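Local coordinates for dihydrodipicolinate synthase (Oceanobacillus iheyensis HTE831, PDB 3D0C), which probably catalyses the pyruvate-dependent formation of 4-hydroxy-tetrahydrodipicolinate in lysine biosynthesis, at residues L62-E65 and E66-V70; P287-R290 and L291-E294; E266-Q270 and L271-A275; A123-V126 and E127-N131; L296-S299 and W300-Q303. The protein carries 1 engineered substitution. All coordinates share one frame; numbering follows the deposited sequence.

Contact 1. Residues L62-E65 and E66-V70; sequences LTIE and EAKQV
Thr63 and Glu66 grip each other twice at the start of helix 64-78. Glu66 N donates to Thr63 OG1 at 3.1 Å, and Thr63 N donates back to Glu66 OE1 at 3.0 Å, nearly straight (168°). The returning bond uses the anti lone pair of OE1, the one turned away from OE2. Thr63 holds OG1 between its backbone N and carbonyl carbon (chi1 60°), where the hydroxyl faces the first turn, while Glu66 runs its extended chain back past that hydroxyl to the N-H of Thr63. OE1 has a second, charged partner in Arg279, which would probably keep the carboxylate ionised. With an alanine in place of Glu66 the carboxylate is gone, which would probably leave Thr63 N without its acceptor and Arg279 without this counter-charge.

Backbone bonds continue the turn: Ala67 N to Thr63 O, Lys68 N to Ile64 O and Gln69 N to Glu65 O.

The apolar contacts lie on two sides. Leu62 reaches forward along the helix, and its CD1 meets Val70 CG2 at 4.0 Å, the two side chains crossing at about a right angle. Elsewhere Ile64 CG2 touches the aliphatic end of Lys68, at CE 3.7 Å away; the ammonium itself goes on to a salt bridge with Glu97 of helix 92-104.

Ser91 of the second subunit packs against Thr63. The reciprocal pair of bonds is a capping box, here opening the helix of the beta-alpha-beta unit between strands 49-50 and 83-88 of the TIM barrel.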
loop_
_atom_site.group_PDB
_atom_site.type_symbol
_atom_site.label_atom_id
_atom_site.label_comp_id
_atom_site.label_asym_id
_atom_site.label_seq_id
_atom_site.Cartn_x
_atom_site.Cartn_y
_atom_site.Cartn_z
ATOM N N LEU A 62 -5.461 -9.762 6.139
ATOM C CA LEU A 62 -6.775 -10.396 6.190
ATOM C C LEU A 62 -7.468 -10.323 4.838
ATOM O O LEU A 62 -7.282 -9.357 4.090
ATOM C CB LEU A 62 -7.662 -9.684 7.218
ATOM C CG LEU A 62 -7.153 -9.507 8.652
ATOM C CD1 LEU A 62 -8.181 -8.736 9.453
ATOM C CD2 LEU A 62 -6.890 -10.870 9.289
ATOM N N THR A 63 -8.256 -11.346 4.519
ATOM C CA THR A 63 -9.013 -11.339 3.273
ATOM C C THR A 63 -10.155 -10.377 3.581
ATOM O O THR A 63 -10.333 -9.977 4.736
ATOM C CB THR A 63 -9.633 -12.718 2.941
ATOM O OG1 THR A 63 -10.517 -13.106 3.997
ATOM C CG2 THR A 63 -8.554 -13.778 2.756
ATOM N N ILE A 64 -10.921 -10.006 2.563
ATOM C CA ILE A 64 -12.053 -9.099 2.747
ATOM C C ILE A 64 -13.075 -9.749 3.685
ATOM O O ILE A 64 -13.629 -9.102 4.586
ATOM C CB ILE A 64 -12.718 -8.776 1.379
ATOM C CG1 ILE A 64 -11.772 -7.921 0.529
ATOM C CG2 ILE A 64 -14.058 -8.072 1.581
ATOM C CD1 ILE A 64 -11.389 -6.585 1.157
ATOM N N GLU A 65 -13.323 -11.035 3.473
ATOM C CA GLU A 65 -14.270 -11.766 4.307
ATOM C C GLU A 65 -13.843 -11.761 5.782
ATOM O O GLU A 65 -14.664 -11.535 6.678
ATOM C CB GLU A 65 -14.383 -13.201 3.806
ATOM C CG GLU A 65 -15.272 -14.084 4.640
ATOM C CD GLU A 65 -15.200 -15.526 4.184
ATOM O OE1 GLU A 65 -14.082 -16.088 4.198
ATOM O OE2 GLU A 65 -16.248 -16.095 3.810
ATOM N N GLU A 66 -12.563 -12.021 6.032
ATOM C CA GLU A 66 -12.057 -12.027 7.399
ATOM C C GLU A 66 -12.135 -10.637 8.021
ATOM O O GLU A 66 -12.428 -10.506 9.203
ATOM C CB GLU A 66 -10.602 -12.506 7.442
ATOM C CG GLU A 66 -10.380 -13.924 6.967
ATOM C CD GLU A 66 -8.918 -14.309 7.033
ATOM O OE1 GLU A 66 -8.088 -13.579 6.450
ATOM O OE2 GLU A 66 -8.597 -15.333 7.668
ATOM N N ALA A 67 -11.875 -9.599 7.234
ATOM C CA ALA A 67 -11.928 -8.240 7.768
ATOM C C ALA A 67 -13.342 -7.892 8.227
ATOM O O ALA A 67 -13.533 -7.293 9.287
ATOM C CB ALA A 67 -11.438 -7.232 6.720
ATOM N N LYS A 68 -14.344 -8.265 7.441
ATOM C CA LYS A 68 -15.714 -7.985 7.842
ATOM C C LYS A 68 -16.022 -8.750 9.135
ATOM O O LYS A 68 -16.669 -8.216 10.040
ATOM C CB LYS A 68 -16.690 -8.413 6.745
ATOM C CG LYS A 68 -16.536 -7.641 5.447
ATOM C CD LYS A 68 -17.451 -8.206 4.383
ATOM C CE LYS A 68 -17.359 -7.406 3.098
ATOM N NZ LYS A 68 -18.152 -8.046 2.015
ATOM N N GLN A 69 -15.550 -9.993 9.220
ATOM C CA GLN A 69 -15.790 -10.813 10.410
ATOM C C GLN A 69 -15.170 -10.203 11.670
ATOM O O GLN A 69 -15.773 -10.241 12.743
ATOM C CB GLN A 69 -15.248 -12.232 10.209
ATOM C CG GLN A 69 -15.928 -13.016 9.093
ATOM C CD GLN A 69 -15.502 -14.474 9.061
ATOM O OE1 GLN A 69 -14.310 -14.790 9.037
ATOM N NE2 GLN A 69 -16.480 -15.372 9.054
ATOM N N VAL A 70 -13.968 -9.649 11.541
ATOM C CA VAL A 70 -13.302 -9.024 12.679
ATOM C C VAL A 70 -14.069 -7.784 13.122
ATOM O O VAL A 70 -14.356 -7.610 14.306
ATOM C CB VAL A 70 -11.845 -8.619 12.337
ATOM C CG1 VAL A 70 -11.222 -7.861 13.503
ATOM C CG2 VAL A 70 -11.026 -9.860 12.018
#

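Contact 2. Residues P287-R290 and L291-E294; sequences PNDR and LELE
Arg290 and Glu294 lie one turn apart on helix 287-303, yet they meet through carbon rather than charge: Glu294 OE2 approaches Arg290 CG at 3.9 Å, whereas Arg290 NE and Glu294 OE2 are 5.8 Å apart. The guanidinium is carried off by a bend at chi3 (-72°) to a salt bridge with Glu266.

Packing is close along the backbone. Leu291 N, Glu292 N, Leu293 N and Glu294 N donate to the carbonyls four residues back, the last to Arg290 O at 3.0 Å. Over that same oxygen folds Glu294 CG, also 3.0 Å from Arg290 O. Asp289 and Leu293 are on the buried side, Leu293 against Leu251 and helix 260-270. The looser side carries Asn288 and Leu291, both exposed.

Shortening Glu294 to an alanine removes CG and the carboxylate and is likely to uncover Arg290 O and leave Arg290 CG without its neighbour.

Asp289 OD1 and Glu292 OE2, like charges, stand 4.4 Å apart; Lys254 forms a salt bridge with Asp289 OD1, while His255 and Asn259 bind OD2. Asp289 and Arg290 thus spend their charges on groups outside the contact, and the contact itself is backbone bonding with aliphatic cover.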
loop_
_atom_site.group_PDB
_atom_site.type_symbol
_atom_site.label_atom_id
_atom_site.label_comp_id
_atom_site.label_asym_id
_atom_site.label_seq_id
_atom_site.Cartn_x
_atom_site.Cartn_y
_atom_site.Cartn_z
ATOM N N PRO A 287 16.673 -12.494 16.708
ATOM C CA PRO A 287 17.170 -12.811 18.053
ATOM C C PRO A 287 17.532 -11.578 18.888
ATOM O O PRO A 287 17.132 -11.456 20.051
ATOM C CB PRO A 287 18.383 -13.697 17.771
ATOM C CG PRO A 287 17.978 -14.419 16.517
ATOM C CD PRO A 287 17.351 -13.311 15.684
ATOM N N ASN A 288 18.296 -10.672 18.289
ATOM C CA ASN A 288 18.719 -9.460 18.972
ATOM C C ASN A 288 17.564 -8.560 19.393
ATOM O O ASN A 288 17.583 -8.011 20.493
ATOM C CB ASN A 288 19.713 -8.684 18.099
ATOM C CG ASN A 288 21.080 -9.362 18.030
ATOM O OD1 ASN A 288 21.646 -9.739 19.058
ATOM N ND2 ASN A 288 21.618 -9.510 16.819
ATOM N N ASP A 289 16.562 -8.395 18.533
ATOM C CA ASP A 289 15.423 -7.558 18.897
ATOM C C ASP A 289 14.613 -8.247 19.986
ATOM O O ASP A 289 14.010 -7.598 20.838
ATOM C CB ASP A 289 14.527 -7.292 17.687
ATOM C CG ASP A 289 15.136 -6.303 16.719
ATOM O OD1 ASP A 289 16.124 -5.633 17.091
ATOM O OD2 ASP A 289 14.616 -6.184 15.590
ATOM N N ARG A 290 14.595 -9.573 19.955
ATOM C CA ARG A 290 13.858 -10.318 20.964
ATOM C C ARG A 290 14.514 -10.051 22.330
ATOM O O ARG A 290 13.835 -9.781 23.320
ATOM C CB ARG A 290 13.863 -11.818 20.611
ATOM C CG ARG A 290 12.963 -12.688 21.487
ATOM C CD ARG A 290 12.798 -14.118 20.933
ATOM N NE ARG A 290 11.971 -14.216 19.725
ATOM C CZ ARG A 290 12.451 -14.342 18.490
ATOM N NH1 ARG A 290 13.764 -14.378 18.287
ATOM N NH2 ARG A 290 11.623 -14.461 17.455
ATOM N N LEU A 291 15.839 -10.100 22.367
ATOM C CA LEU A 291 16.579 -9.848 23.600
ATOM C C LEU A 291 16.327 -8.422 24.095
ATOM O O LEU A 291 16.102 -8.191 25.287
ATOM C CB LEU A 291 18.076 -10.066 23.352
ATOM C CG LEU A 291 19.039 -9.789 24.510
ATOM C CD1 LEU A 291 18.617 -10.583 25.744
ATOM C CD2 LEU A 291 20.457 -10.151 24.077
ATOM N N GLU A 292 16.348 -7.464 23.173
ATOM C CA GLU A 292 16.116 -6.071 23.538
ATOM C C GLU A 292 14.744 -5.888 24.168
ATOM O O GLU A 292 14.590 -5.128 25.126
ATOM C CB GLU A 292 16.249 -5.158 22.318
ATOM C CG GLU A 292 17.672 -4.710 22.043
ATOM C CD GLU A 292 17.733 -3.462 21.175
ATOM O OE1 GLU A 292 17.053 -2.464 21.515
ATOM O OE2 GLU A 292 18.468 -3.478 20.165
ATOM N N LEU A 293 13.748 -6.587 23.632
ATOM C CA LEU A 293 12.399 -6.485 24.164
ATOM C C LEU A 293 12.327 -7.093 25.560
ATOM O O LEU A 293 11.726 -6.518 26.474
ATOM C CB LEU A 293 11.412 -7.199 23.236
ATOM C CG LEU A 293 9.966 -7.251 23.730
ATOM C CD1 LEU A 293 9.438 -5.844 23.989
ATOM C CD2 LEU A 293 9.117 -7.957 22.695
ATOM N N GLU A 294 12.940 -8.263 25.719
ATOM C CA GLU A 294 12.940 -8.944 27.010
ATOM C C GLU A 294 13.569 -8.054 28.084
ATOM O O GLU A 294 13.071 -7.976 29.210
ATOM C CB GLU A 294 13.693 -10.279 26.908
ATOM C CG GLU A 294 13.104 -11.248 25.880
ATOM C CD GLU A 294 13.877 -12.556 25.781
ATOM O OE1 GLU A 294 15.063 -12.587 26.183
ATOM O OE2 GLU A 294 13.304 -13.552 25.288
#

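Contact 3. Residues E266-Q270 and L271-A275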
loop_
_atom_site.group_PDB
_atom_site.type_symbol
_atom_site.label_atom_id
_atom_site.label_comp_id
_atom_site.label_asym_id
_atom_site.label_seq_id
_atom_site.Cartn_x
_atom_site.Cartn_y
_atom_site.Cartn_z
ATOM N N GLU A 266 4.794 -10.400 20.734
ATOM C CA GLU A 266 5.785 -11.119 21.513
ATOM C C GLU A 266 5.783 -10.590 22.940
ATOM O O GLU A 266 5.988 -11.346 23.888
ATOM C CB GLU A 266 7.170 -11.001 20.873
ATOM C CG GLU A 266 7.305 -11.872 19.638
ATOM C CD GLU A 266 8.733 -12.296 19.359
ATOM O OE1 GLU A 266 9.515 -12.441 20.324
ATOM O OE2 GLU A 266 9.066 -12.509 18.174
ATOM N N ALA A 267 5.522 -9.294 23.096
ATOM C CA ALA A 267 5.474 -8.684 24.423
ATOM C C ALA A 267 4.300 -9.255 25.208
ATOM O O ALA A 267 4.437 -9.604 26.383
ATOM C CB ALA A 267 5.331 -7.159 24.308
HETATM N N MSE A 268 3.144 -9.343 24.556
HETATM C CA MSE A 268 1.950 -9.881 25.193
HETATM C C MSE A 268 2.202 -11.319 25.645
HETATM O O MSE A 268 1.907 -11.676 26.785
HETATM C CB MSE A 268 0.759 -9.835 24.228
HETATM C CG MSE A 268 0.253 -8.425 23.938
HETATM SE SE MSE A 268 -1.192 -8.364 22.640
HETATM C CE MSE A 268 -2.618 -9.029 23.761
ATOM N N GLU A 269 2.753 -12.136 24.750
ATOM C CA GLU A 269 3.045 -13.528 25.079
ATOM C C GLU A 269 3.963 -13.614 26.291
ATOM O O GLU A 269 3.715 -14.402 27.198
ATOM C CB GLU A 269 3.693 -14.244 23.894
ATOM C CG GLU A 269 2.733 -14.604 22.769
ATOM C CD GLU A 269 1.649 -15.576 23.209
ATOM O OE1 GLU A 269 1.977 -16.563 23.901
ATOM O OE2 GLU A 269 0.469 -15.365 22.857
ATOM N N GLN A 270 5.023 -12.809 26.300
ATOM C CA GLN A 270 5.961 -12.799 27.417
ATOM C C GLN A 270 5.247 -12.447 28.719
ATOM O O GLN A 270 5.709 -12.802 29.804
ATOM C CB GLN A 270 7.096 -11.802 27.161
ATOM C CG GLN A 270 8.172 -12.309 26.215
ATOM C CD GLN A 270 9.338 -11.344 26.091
ATOM O OE1 GLN A 270 9.862 -10.857 27.092
ATOM N NE2 GLN A 270 9.754 -11.069 24.858
ATOM N N LEU A 271 4.122 -11.747 28.604
ATOM C CA LEU A 271 3.338 -11.362 29.772
ATOM C C LEU A 271 2.212 -12.362 30.013
ATOM O O LEU A 271 1.366 -12.159 30.881
ATOM C CB LEU A 271 2.749 -9.957 29.598
ATOM C CG LEU A 271 3.712 -8.763 29.598
ATOM C CD1 LEU A 271 2.898 -7.473 29.643
ATOM C CD2 LEU A 271 4.647 -8.826 30.798
ATOM N N GLY A 272 2.202 -13.434 29.228
ATOM C CA GLY A 272 1.189 -14.457 29.391
ATOM C C GLY A 272 -0.156 -14.142 28.771
ATOM O O GLY A 272 -1.170 -14.742 29.140
ATOM N N LEU A 273 -0.173 -13.199 27.838
ATOM C CA LEU A 273 -1.411 -12.826 27.166
ATOM C C LEU A 273 -1.478 -13.544 25.825
ATOM O O LEU A 273 -0.456 -13.758 25.178
ATOM C CB LEU A 273 -1.480 -11.308 26.964
ATOM C CG LEU A 273 -1.566 -10.448 28.229
ATOM C CD1 LEU A 273 -1.659 -8.980 27.846
ATOM C CD2 LEU A 273 -2.782 -10.853 29.048
ATOM N N ARG A 274 -2.687 -13.921 25.423
ATOM C CA ARG A 274 -2.903 -14.637 24.172
ATOM C C ARG A 274 -2.757 -13.713 22.960
ATOM O O ARG A 274 -3.603 -12.853 22.726
ATOM C CB ARG A 274 -4.294 -15.268 24.187
ATOM C CG ARG A 274 -4.495 -16.359 23.158
ATOM C CD ARG A 274 -5.798 -17.099 23.407
ATOM N NE ARG A 274 -5.963 -18.231 22.503
ATOM C CZ ARG A 274 -7.012 -19.047 22.512
ATOM N NH1 ARG A 274 -7.993 -18.857 23.385
ATOM N NH2 ARG A 274 -7.081 -20.050 21.647
ATOM N N ALA A 275 -1.690 -13.903 22.189
ATOM C CA ALA A 275 -1.444 -13.066 21.017
ATOM C C ALA A 275 -0.992 -13.835 19.768
ATOM O O ALA A 275 -1.294 -13.430 18.645
ATOM C CB ALA A 275 -0.417 -11.979 21.367
#
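Met268, a selenomethionine, lays its side chain against the chain that returns past the end of helix 260-270. Its CB meets Leu273 CB at 3.8 Å and Ala275 CB at the same distance, and SE follows along Ala275. The turn at chi3 (74°) brings CE back to the Leu273 side, the two side chains crossing at about a right angle. Beyond this pair Met268 touches Ile20, Val218 and Asn38.

The helix ends in a Schellman motif. Leu273 N donates to Met268 O at 2.8 Å, and Gly272 N to Glu269 O at 2.7 Å. Gly272, with positive phi (80°), is the C-prime residue that turns the chain. Leu271 N also donates to Met268 O, approaching from the face opposite Leu273 N, each well out of the carbonyl plane.

Glu269 folds back at chi2 (-62°) over the turn. Its OE2 accepts from Ala275 N at 2.7 Å, met nearly along its C-O axis, and from Gly276 N just beyond. Leu273 O stands 3.0 Å from this same Glu269 OE2, an acceptor facing an acceptor that the two N-H groups probably offset.

The carbonyls of Met268 and Glu269 at the helix end are thus capped by N-H groups of 271-273. One carboxylate oxygen collects two further N-H groups, binding the departing loop to the last turn.

Contact 4. Residues A123-V126 and E127-N131; sequences AGAV and EYYRN
The guanidinium of Arg130 has Val126 on one face: CG1 sits 3.4 Å above its plane, displaced toward the rim, and 3.5 Å from Arg130 NH2. Val126 and Arg130 run side by side in the same direction, both with a branch trans to the backbone N (Val126 CG1 and Arg130 CG). From the same NH2 a salt bridge leads to Glu127 OE2 at 3.0 Å; OE2 is met on its syn side, but 27° out of the carboxylate plane. Ala125 O lies obliquely to both aromatic rings, those of Tyr128 and Tyr129. Tyr129 CE2 also meets Ala125 CB at 4.2 Å, and the end of Tyr128 leads away to a hydrogen bond between OH and Tyr90 O.

A water joins Glu127 to the preceding turn by donating to both Ala123 O and Glu127 OE2, each at 2.8 Å. This supplements the weak backbone bond from Glu127 N to Ala123 O. Stronger backbone bonds link Tyr128 N to Gly124 O and Tyr129 N to Ala125 O, the second almost straight at 177°.

Val126 also packs on Val153 and Leu157 of helix 152-157. Glu127 and Tyr128 touch Asn283 and Glu280 of the second subunit, respectively. The segment belongs to the beta-alpha-beta unit of strands 109-112 and 140-144 in the TIM barrel, with the Tyr129 side chain about 7 Å from that of the predicted catalytic Tyr143.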
loop_
_atom_site.group_PDB
_atom_site.type_symbol
_atom_site.label_atom_id
_atom_site.label_comp_id
_atom_site.label_asym_id
_atom_site.label_seq_id
_atom_site.Cartn_x
_atom_site.Cartn_y
_atom_site.Cartn_z
ATOM N N ALA A 123 -5.968 16.423 -5.751
ATOM C CA ALA A 123 -7.319 16.484 -6.305
ATOM C C ALA A 123 -8.016 15.122 -6.368
ATOM O O ALA A 123 -9.220 15.019 -6.119
ATOM C CB ALA A 123 -7.278 17.118 -7.695
ATOM N N GLY A 124 -7.262 14.080 -6.703
ATOM C CA GLY A 124 -7.836 12.746 -6.778
ATOM C C GLY A 124 -8.110 12.194 -5.389
ATOM O O GLY A 124 -9.070 11.440 -5.179
ATOM N N ALA A 125 -7.258 12.563 -4.438
ATOM C CA ALA A 125 -7.416 12.118 -3.059
ATOM C C ALA A 125 -8.723 12.693 -2.519
ATOM O O ALA A 125 -9.491 11.998 -1.857
ATOM C CB ALA A 125 -6.239 12.599 -2.209
ATOM N N VAL A 126 -8.976 13.968 -2.801
ATOM C CA VAL A 126 -10.208 14.593 -2.336
ATOM C C VAL A 126 -11.416 13.799 -2.852
ATOM O O VAL A 126 -12.346 13.511 -2.095
ATOM C CB VAL A 126 -10.305 16.064 -2.807
ATOM C CG1 VAL A 126 -11.683 16.625 -2.492
ATOM C CG2 VAL A 126 -9.218 16.900 -2.121
ATOM N N GLU A 127 -11.392 13.429 -4.130
ATOM C CA GLU A 127 -12.492 12.663 -4.725
ATOM C C GLU A 127 -12.639 11.283 -4.082
ATOM O O GLU A 127 -13.750 10.818 -3.806
ATOM C CB GLU A 127 -12.266 12.513 -6.232
ATOM C CG GLU A 127 -12.281 13.830 -6.975
ATOM C CD GLU A 127 -13.591 14.570 -6.799
ATOM O OE1 GLU A 127 -14.635 14.025 -7.222
ATOM O OE2 GLU A 127 -13.579 15.690 -6.231
ATOM N N TYR A 128 -11.507 10.632 -3.848
ATOM C CA TYR A 128 -11.474 9.310 -3.226
ATOM C C TYR A 128 -12.173 9.375 -1.875
ATOM O O TYR A 128 -13.142 8.644 -1.604
ATOM C CB TYR A 128 -10.015 8.877 -3.028
ATOM C CG TYR A 128 -9.846 7.546 -2.342
ATOM C CD1 TYR A 128 -9.985 6.355 -3.047
ATOM C CD2 TYR A 128 -9.558 7.475 -0.979
ATOM C CE1 TYR A 128 -9.841 5.121 -2.413
ATOM C CE2 TYR A 128 -9.413 6.255 -0.336
ATOM C CZ TYR A 128 -9.555 5.080 -1.057
ATOM O OH TYR A 128 -9.409 3.875 -0.411
ATOM N N TYR A 129 -11.679 10.264 -1.024
ATOM C CA TYR A 129 -12.242 10.421 0.312
ATOM C C TYR A 129 -13.706 10.835 0.339
ATOM O O TYR A 129 -14.524 10.259 1.047
ATOM C CB TYR A 129 -11.424 11.444 1.106
ATOM C CG TYR A 129 -10.045 10.964 1.490
ATOM C CD1 TYR A 129 -9.867 9.742 2.141
ATOM C CD2 TYR A 129 -8.919 11.735 1.214
ATOM C CE1 TYR A 129 -8.598 9.301 2.505
ATOM C CE2 TYR A 129 -7.643 11.304 1.575
ATOM C CZ TYR A 129 -7.491 10.087 2.219
ATOM O OH TYR A 129 -6.234 9.655 2.571
ATOM N N ARG A 130 -14.045 11.848 -0.433
ATOM C CA ARG A 130 -15.424 12.322 -0.443
ATOM C C ARG A 130 -16.458 11.295 -0.918
ATOM O O ARG A 130 -17.556 11.215 -0.356
ATOM C CB ARG A 130 -15.528 13.590 -1.292
ATOM C CG ARG A 130 -16.919 14.184 -1.293
ATOM C CD ARG A 130 -16.833 15.673 -1.518
ATOM N NE ARG A 130 -16.102 15.972 -2.738
ATOM C CZ ARG A 130 -15.410 17.086 -2.915
ATOM N NH1 ARG A 130 -15.364 17.984 -1.941
ATOM N NH2 ARG A 130 -14.783 17.303 -4.061
ATOM N N ASN A 131 -16.139 10.530 -1.963
ATOM C CA ASN A 131 -17.093 9.546 -2.444
ATOM C C ASN A 131 -17.325 8.448 -1.394
ATOM O O ASN A 131 -18.419 7.905 -1.303
ATOM C CB ASN A 131 -16.621 8.927 -3.761
ATOM C CG ASN A 131 -16.574 9.937 -4.898
ATOM O OD1 ASN A 131 -17.211 10.996 -4.839
ATOM N ND2 ASN A 131 -15.830 9.607 -5.948
HETATM O O HOH W 1 -11.098 17.064 -6.266
#

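Contact 5. Residues L296-S299 and W300-Q303; sequences LLKS and WNTQ
Lys298 O is gripped twice by Thr302: by its backbone N at 3.0 Å and by its hydroxyl OG1 at 3.3 Å. OG1 stands above the carbonyl plane, 41° out of it, whereas the backbone N-H comes in with a smaller tilt. With OG1 anti to its own carbonyl carbon (chi1 -62°), the Thr302 hydroxyl turns back toward the preceding turn and can add to the backbone bond. Asn301 N makes a further, weak bond to Lys298 O, and its sounder one to Leu297 O.

Trp300 N donates to Leu296 O at 2.9 Å, nearly straight. These i to i+4 bonds continue through Gln303 N to Ser299 O and form the last turns of helix 287-303, the C-terminal helix that packs beside helix 235-257 outside the eight-stranded TIM barrel.

The apolar side of the contact is built round the indole of Trp300. Leu296 spreads over one face of it: CG lies 3.8 Å from the centroid of the Trp300 six-membered ring, only 6° off the normal, a CH-pi contact. CD1 is above the middle of the ring system, 3.7 Å from Trp300 CE2, and CD2 rests on CH2. Leu297 comes in obliquely, its CD2 3.7 Å from Trp300 CE3.

Further partners fix the indole. NE1 donates to Asp244 O, Lys222 makes a cation-pi contact, and the Phe219 ring meets the indole with the planes steeply inclined. Leu296 itself continues onto Pro247, Phe248 and Leu251 of helix 235-257.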
loop_
_atom_site.group_PDB
_atom_site.type_symbol
_atom_site.label_atom_id
_atom_site.label_comp_id
_atom_site.label_asym_id
_atom_site.label_seq_id
_atom_site.Cartn_x
_atom_site.Cartn_y
_atom_site.Cartn_z
ATOM N N LEU A 296 13.740 -4.757 28.057
ATOM C CA LEU A 296 12.867 -3.619 28.317
ATOM C C LEU A 296 11.790 -4.025 29.314
ATOM O O LEU A 296 11.484 -3.282 30.247
ATOM C CB LEU A 296 12.206 -3.124 27.022
ATOM C CG LEU A 296 11.082 -2.090 27.190
ATOM C CD1 LEU A 296 11.581 -0.888 27.980
ATOM C CD2 LEU A 296 10.587 -1.654 25.816
ATOM N N LEU A 297 11.211 -5.207 29.120
ATOM C CA LEU A 297 10.178 -5.663 30.033
ATOM C C LEU A 297 10.765 -5.887 31.428
ATOM O O LEU A 297 10.095 -5.639 32.436
ATOM C CB LEU A 297 9.525 -6.953 29.515
ATOM C CG LEU A 297 8.751 -6.850 28.191
ATOM C CD1 LEU A 297 7.886 -8.090 28.024
ATOM C CD2 LEU A 297 7.869 -5.601 28.178
ATOM N N LYS A 298 12.013 -6.349 31.482
ATOM C CA LYS A 298 12.675 -6.582 32.763
ATOM C C LYS A 298 12.803 -5.252 33.500
ATOM O O LYS A 298 12.494 -5.153 34.691
ATOM C CB LYS A 298 14.063 -7.186 32.547
ATOM C CG LYS A 298 14.760 -7.544 33.852
ATOM C CD LYS A 298 13.884 -8.503 34.659
ATOM C CE LYS A 298 14.262 -8.519 36.138
ATOM N NZ LYS A 298 13.310 -9.346 36.949
ATOM N N SER A 299 13.268 -4.237 32.775
ATOM C CA SER A 299 13.426 -2.895 33.323
ATOM C C SER A 299 12.098 -2.395 33.864
ATOM O O SER A 299 12.022 -1.933 35.003
ATOM C CB SER A 299 13.927 -1.929 32.243
ATOM O OG SER A 299 13.824 -0.579 32.677
ATOM N N TRP A 300 11.052 -2.485 33.042
ATOM C CA TRP A 300 9.730 -2.036 33.455
ATOM C C TRP A 300 9.242 -2.741 34.702
ATOM O O TRP A 300 8.490 -2.162 35.493
ATOM C CB TRP A 300 8.716 -2.211 32.316
ATOM C CG TRP A 300 8.724 -1.080 31.327
ATOM C CD1 TRP A 300 9.169 0.189 31.540
ATOM C CD2 TRP A 300 8.214 -1.108 29.991
ATOM N NE1 TRP A 300 8.971 0.960 30.417
ATOM C CE2 TRP A 300 8.383 0.187 29.451
ATOM C CE3 TRP A 300 7.627 -2.100 29.198
ATOM C CZ2 TRP A 300 7.987 0.515 28.146
ATOM C CZ3 TRP A 300 7.230 -1.774 27.901
ATOM C CH2 TRP A 300 7.413 -0.474 27.392
ATOM N N ASN A 301 9.679 -3.984 34.887
ATOM C CA ASN A 301 9.281 -4.761 36.068
ATOM C C ASN A 301 9.971 -4.199 37.293
ATOM O O ASN A 301 9.363 -4.022 38.343
ATOM C CB ASN A 301 9.694 -6.221 35.926
ATOM C CG ASN A 301 9.124 -7.091 37.034
ATOM O OD1 ASN A 301 9.268 -8.308 37.015
ATOM N ND2 ASN A 301 8.459 -6.461 38.006
ATOM N N THR A 302 11.265 -3.924 37.127
ATOM C CA THR A 302 12.120 -3.388 38.199
ATOM C C THR A 302 11.631 -2.046 38.702
ATOM O O THR A 302 11.734 -1.742 39.894
ATOM C CB THR A 302 13.620 -3.203 37.753
ATOM O OG1 THR A 302 14.190 -4.471 37.404
ATOM C CG2 THR A 302 14.449 -2.603 38.879
ATOM N N GLN A 303 11.131 -1.241 37.770
ATOM C CA GLN A 303 10.603 0.083 38.056
ATOM C C GLN A 303 9.410 -0.044 38.993
ATOM O O GLN A 303 9.289 0.691 39.981
ATOM C CB GLN A 303 10.156 0.762 36.753
ATOM C CG GLN A 303 9.526 2.146 36.969
ATOM C CD GLN A 303 8.952 2.742 35.696
ATOM O OE1 GLN A 303 9.598 2.694 34.644
ATOM N NE2 GLN A 303 7.739 3.322 35.787
#

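In the fold
From the N terminus, contact 1 opens the helix after the second barrel strand and contact 4 lies within the helix after the fourth; their centres are 25 Å apart, and both touch the second subunit. Contact 3 follows, ending helix 260-270, and the chain then loops to helix 287-303, which carries contacts 2 and 5 in succession. None nests in or crosses another: each is local, and contact 3 alone turns the chain out of a helix. Contact 3 is joined to contact 2 by the Arg290-Glu266 salt bridge and to contact 5 by Gln270 packing on Leu297, which ties the two C-terminal helices together, on the opposite side of the chain's centre from contact 4.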